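Local coordinates for DUF5618 domain-containing protein (Dyadobacter fermentans, PDB 3MFN), which is of unknown function but folds as a compact bundle of helices and occurs as a two-chain assembly, at residues Asn43-Ile48 / Gly70-Ser75; Lys64-Ala69 / Leu122-Asp127. All blocks are in the same frame, centred on the assembly; numbering follows the deposited sequence. Where two conformers were deposited one is given.

Contact 1 (Asn43-Ile48 / Gly70-Ser75); sequences NNAKDI and GHTAYS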
# COMPACT_ATOMS: atom_id res chain seq x y z
N ASN A 43 14.10 -4.72 12.11
CA ASN A 43 14.04 -6.11 12.51
C ASN A 43 13.16 -6.36 13.68
O ASN A 43 12.47 -7.43 13.75
CB ASN A 43 15.46 -6.66 12.75
CG ASN A 43 16.23 -6.77 11.41
OD1 ASN A 43 15.64 -7.17 10.39
ND2 ASN A 43 17.51 -6.40 11.40
N ASN A 44 13.11 -5.40 14.60
CA ASN A 44 12.12 -5.51 15.68
C ASN A 44 10.74 -5.57 15.09
O ASN A 44 9.94 -6.36 15.51
CB ASN A 44 12.17 -4.32 16.66
CG ASN A 44 13.28 -4.43 17.69
OD1 ASN A 44 13.34 -3.59 18.57
ND2 ASN A 44 14.12 -5.43 17.60
N ALA A 45 10.46 -4.69 14.13
CA ALA A 45 9.19 -4.67 13.43
C ALA A 45 8.85 -6.01 12.78
O ALA A 45 7.72 -6.49 12.86
CB ALA A 45 9.13 -3.53 12.38
N LYS A 46 9.82 -6.64 12.12
CA LYS A 46 9.57 -7.97 11.52
C LYS A 46 9.29 -9.00 12.61
O LYS A 46 8.41 -9.86 12.47
CB LYS A 46 10.77 -8.38 10.69
CG LYS A 46 10.97 -7.50 9.45
CD LYS A 46 12.24 -7.92 8.69
CE LYS A 46 12.33 -7.16 7.33
NZ LYS A 46 13.70 -7.33 6.71
N ASP A 47 10.00 -8.90 13.74
CA ASP A 47 9.79 -9.86 14.82
C ASP A 47 8.41 -9.72 15.42
O ASP A 47 7.78 -10.73 15.79
CB ASP A 47 10.82 -9.73 15.94
CG ASP A 47 12.21 -10.23 15.53
OD1 ASP A 47 12.34 -11.01 14.56
OD2 ASP A 47 13.16 -9.89 16.26
N ILE A 48 7.95 -8.49 15.57
CA ILE A 48 6.62 -8.26 16.11
C ILE A 48 5.58 -8.91 15.18
O ILE A 48 4.63 -9.55 15.63
CB ILE A 48 6.32 -6.68 16.23
CG1 ILE A 48 7.16 -6.01 17.33
CG2 ILE A 48 4.77 -6.42 16.46
CD1 ILE A 48 7.16 -4.50 17.18
N GLY A 70 4.32 -1.35 11.90
CA GLY A 70 4.47 -0.29 10.96
C GLY A 70 5.14 0.95 11.50
O GLY A 70 5.99 1.57 10.81
N HIS A 71 4.70 1.39 12.67
CA HIS A 71 5.23 2.58 13.27
C HIS A 71 6.74 2.41 13.58
O HIS A 71 7.59 3.29 13.23
CB HIS A 71 4.49 2.92 14.55
CG HIS A 71 5.01 4.13 15.21
ND1 HIS A 71 4.89 5.38 14.65
CD2 HIS A 71 5.79 4.27 16.32
CE1 HIS A 71 5.52 6.25 15.40
NE2 HIS A 71 6.03 5.61 16.45
N THR A 72 7.07 1.24 14.13
CA THR A 72 8.43 0.93 14.47
C THR A 72 9.35 0.90 13.22
O THR A 72 10.46 1.54 13.21
CB THR A 72 8.49 -0.41 15.23
OG1 THR A 72 7.69 -0.31 16.38
CG2 THR A 72 9.93 -0.75 15.71
N ALA A 73 8.92 0.18 12.18
CA ALA A 73 9.69 0.15 10.92
C ALA A 73 9.87 1.55 10.32
O ALA A 73 10.97 1.92 9.97
CB ALA A 73 9.04 -0.78 9.89
N TYR A 74 8.79 2.31 10.21
CA TYR A 74 8.84 3.66 9.73
C TYR A 74 9.73 4.57 10.59
O TYR A 74 10.53 5.33 10.02
CB TYR A 74 7.46 4.26 9.65
CG TYR A 74 7.43 5.65 9.01
CD1 TYR A 74 7.78 5.81 7.68
CD2 TYR A 74 7.04 6.78 9.74
CE1 TYR A 74 7.75 7.05 7.10
CE2 TYR A 74 6.97 8.02 9.15
CZ TYR A 74 7.34 8.14 7.83
OH TYR A 74 7.34 9.34 7.26
N SER A 75 9.66 4.45 11.92
CA SER A 75 10.49 5.24 12.83
C SER A 75 11.98 4.87 12.62
O SER A 75 12.87 5.72 12.74
CB SER A 75 10.07 4.97 14.29
OG SER A 75 8.73 5.44 14.48

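Contact 2 (Lys64-Ala69 / Leu122-Asp127); sequences KYVKMA and LVMAYD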
# COMPACT_ATOMS: atom_id res chain seq x y z
N LYS A 64 -3.56 -4.31 15.90
CA LYS A 64 -2.80 -3.65 16.96
C LYS A 64 -1.30 -3.78 16.68
O LYS A 64 -0.51 -2.83 16.83
CB LYS A 64 -3.23 -4.33 18.25
CG LYS A 64 -2.59 -3.89 19.53
CD LYS A 64 -2.98 -4.88 20.69
CE LYS A 64 -4.50 -5.13 20.88
NZ LYS A 64 -5.02 -6.49 20.46
N TYR A 65 -0.89 -4.99 16.31
CA TYR A 65 0.52 -5.29 16.09
C TYR A 65 0.97 -4.92 14.73
O TYR A 65 2.13 -4.55 14.53
CB TYR A 65 0.79 -6.75 16.42
CG TYR A 65 0.71 -7.01 17.92
CD1 TYR A 65 1.75 -6.62 18.73
CD2 TYR A 65 -0.39 -7.60 18.51
CE1 TYR A 65 1.71 -6.82 20.09
CE2 TYR A 65 -0.46 -7.80 19.89
CZ TYR A 65 0.61 -7.41 20.65
OH TYR A 65 0.66 -7.58 21.97
N VAL A 66 0.06 -4.95 13.77
CA VAL A 66 0.35 -4.38 12.46
C VAL A 66 0.66 -2.88 12.56
O VAL A 66 1.65 -2.37 12.01
CB VAL A 66 -0.77 -4.58 11.45
CG1 VAL A 66 -0.32 -3.87 10.19
CG2 VAL A 66 -0.98 -6.06 11.19
N LYS A 67 -0.15 -2.19 13.32
CA LYS A 67 0.11 -0.77 13.61
C LYS A 67 1.47 -0.48 14.29
O LYS A 67 2.25 0.37 13.86
CB LYS A 67 -1.02 -0.16 14.43
CG LYS A 67 -2.31 -0.02 13.66
CD LYS A 67 -3.48 0.27 14.57
CE LYS A 67 -4.78 0.43 13.79
NZ LYS A 67 -5.98 0.49 14.68
N MSE A 68 1.79 -1.29 15.29
CA MSE A 68 3.01 -1.18 16.08
C MSE A 68 4.22 -1.47 15.26
O MSE A 68 5.22 -0.70 15.30
CB MSE A 68 2.89 -2.27 17.24
CG MSE A 68 3.84 -2.06 18.29
SE MSE A 68 3.75 -3.35 19.70
CE MSE A 68 1.92 -3.28 20.23
N ALA A 69 4.12 -2.53 14.44
CA ALA A 69 5.18 -2.89 13.53
C ALA A 69 5.39 -1.84 12.50
O ALA A 69 6.51 -1.50 12.18
CB ALA A 69 4.96 -4.25 12.85
N LEU A 122 1.13 4.91 6.58
CA LEU A 122 -0.33 5.04 6.41
C LEU A 122 -1.05 3.71 6.48
O LEU A 122 -1.93 3.53 7.37
CB LEU A 122 -0.69 5.78 5.13
CG LEU A 122 -0.18 7.25 5.05
CD1 LEU A 122 -0.39 7.92 3.60
CD2 LEU A 122 -0.76 8.19 6.23
N VAL A 123 -0.71 2.78 5.59
CA VAL A 123 -1.45 1.53 5.53
C VAL A 123 -1.30 0.64 6.81
O VAL A 123 -2.31 0.11 7.35
CB VAL A 123 -1.05 0.72 4.24
CG1 VAL A 123 -1.71 -0.67 4.26
CG2 VAL A 123 -1.43 1.56 2.92
N MSE A 124 -0.07 0.46 7.24
CA MSE A 124 0.20 -0.37 8.45
C MSE A 124 0.04 0.50 9.68
O MSE A 124 -0.85 0.27 10.48
CB MSE A 124 1.64 -0.90 8.42
CG MSE A 124 1.85 -1.93 7.37
SE MSE A 124 3.69 -2.49 7.36
CE MSE A 124 3.56 -3.65 8.89
N ALA A 125 0.87 1.53 9.87
CA ALA A 125 0.87 2.20 11.23
C ALA A 125 -0.45 2.81 11.63
O ALA A 125 -0.83 2.77 12.80
CB ALA A 125 2.03 3.27 11.37
N TYR A 126 -1.10 3.46 10.69
CA TYR A 126 -2.34 4.14 10.92
C TYR A 126 -3.56 3.29 10.73
O TYR A 126 -4.43 3.29 11.60
CB TYR A 126 -2.46 5.36 10.00
CG TYR A 126 -3.27 6.45 10.55
CD1 TYR A 126 -2.79 7.22 11.62
CD2 TYR A 126 -4.53 6.76 10.03
CE1 TYR A 126 -3.54 8.30 12.14
CE2 TYR A 126 -5.29 7.83 10.53
CZ TYR A 126 -4.78 8.60 11.61
OH TYR A 126 -5.48 9.69 12.14
N ASP A 127 -3.65 2.57 9.60
CA ASP A 127 -4.87 1.76 9.32
C ASP A 127 -4.80 0.33 9.78
O ASP A 127 -5.81 -0.36 9.81
CB ASP A 127 -5.16 1.72 7.83
CG ASP A 127 -5.65 3.08 7.29
OD1 ASP A 127 -5.74 4.03 8.10
OD2 ASP A 127 -5.97 3.13 6.07
O HOH W 1 -7.45 1.86 12.19

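Contact 1 (Asn43-Ile48 / Gly70-Ser75)
Ala-45 and Ala-73 meet at the middle of an antiparallel helix pair, in which helix 34-52 and helix 63-85 run back along each other after the chain turns through the small hairpin of strands 55-56 and 59-60. Near the contact the two axes lie 8.1 Å apart and make 165°, close to fully antiparallel, and the small residues on the facing sides let the backbones approach. The CA atoms of Ala-45 and Ala-73 are 5.5 Å apart. Their methyls touch, Ala-45 CB to Ala-73 CB at 3.7 Å, but not symmetrically: the Ala-45 methyl points at the partner helix and also lies against its backbone at Ala-73 N, whereas the CB of Ala-73 leaves its helix at a slant to the contact. Ala-73 also packs on Leu-42, Leu-120 and Phe-139, so it joins this pair to helices 107-126 and 132-153.

Thr-72 fills the neighbouring position with its two branches parted. Its OG1 stands beside the residue's own backbone nitrogen (chi1 -58°), where it hydrogen-bonds back to Met-68 O one turn earlier, satisfying the hydroxyl within its own helix. That same torsion sends CG2 anti to the backbone N, and this methyl comes within 4.3 Å of Asn-44 CB, a loose contact at the margin. One turn on from Asn-44, Ile-48 reaches over with its longer branch, CD1 lying anti to CA (chi2 165°) and ending 4.3 Å from Thr-72 OG1. No hydrogen bond spans the two helices here. Further round helix 63-85, Ser-75 OG bonds to His-71 O at 2.7 Å from above the carbonyl plane, sharing that oxygen with Ser-75 N, and sits above one face of the His-71 imidazole, offset toward its rim.

Contact 2 (Lys64-Ala69 / Leu122-Asp127)
Val-66 and Met-124, the latter a selenomethionine, cross their side chains at about a right angle. Val-66 CG1 presses on the root of the partner, 4.0 Å from Met-124 CB, while the selenomethionine chain runs past it and bends at its last torsion (chi3 78°). That bend brings the terminal CE 3.9 Å from Val-66 O and 4.2 Å from Ala-69 CB; Leu-49 of helix 34-52 adds to the packing around Met-124 and Ala-69.

Beside this apolar patch the backbones come very close. It is a steep helix-helix crossing, the C-terminal region of helix 107-126 laid over helix 63-85 at 115° with the local axes 6.7 Å apart, and two reciprocal CA-H...O contacts mark it: Lys-67 CA to Met-124 O at 3.4 Å, and Ala-125 CA to Lys-67 O at 3.5 Å. The crossing helix widens into a pi-type turn here, with Asp-127 N bonded to Leu-122 O.

Lys-67 flanks the crossing with an extended chain. Its aliphatic part lies alongside two carbonyls, CG 3.3 Å from Ala-125 O and CE 3.6 Å from Tyr-126 O. A water joins NZ to Tyr-126 O through two weak bonds, and the ammonium may gain from the carbonyls gathered near this helix's C-terminal region. Asp-127, at the end of the segment, packs on Leu-122 of the second subunit.

Helix 63-85 serves both contacts, offering Gly-70-Ser-75 to helix 34-52 and the preceding turns, Lys-64-Ala-69, to the C-terminal region of helix 107-126. The two centres are 10 Å apart and the contacts touch directly. Ala-45 CB of contact 1 rests 3.3 Å from Ala-69 O of contact 2, and Ile-48 CG2 packs on Tyr-65 O, so helix 34-52 borders both. From contact 2, Met-124 CB lies 3.9 Å from Gly-70 CA and Ala-125 CB lies 3.5 Å from His-71 N. Together they pack helices 34-52 and 107-126 against one shared helix, 63-85; no active site or ligand is known here to relate them to.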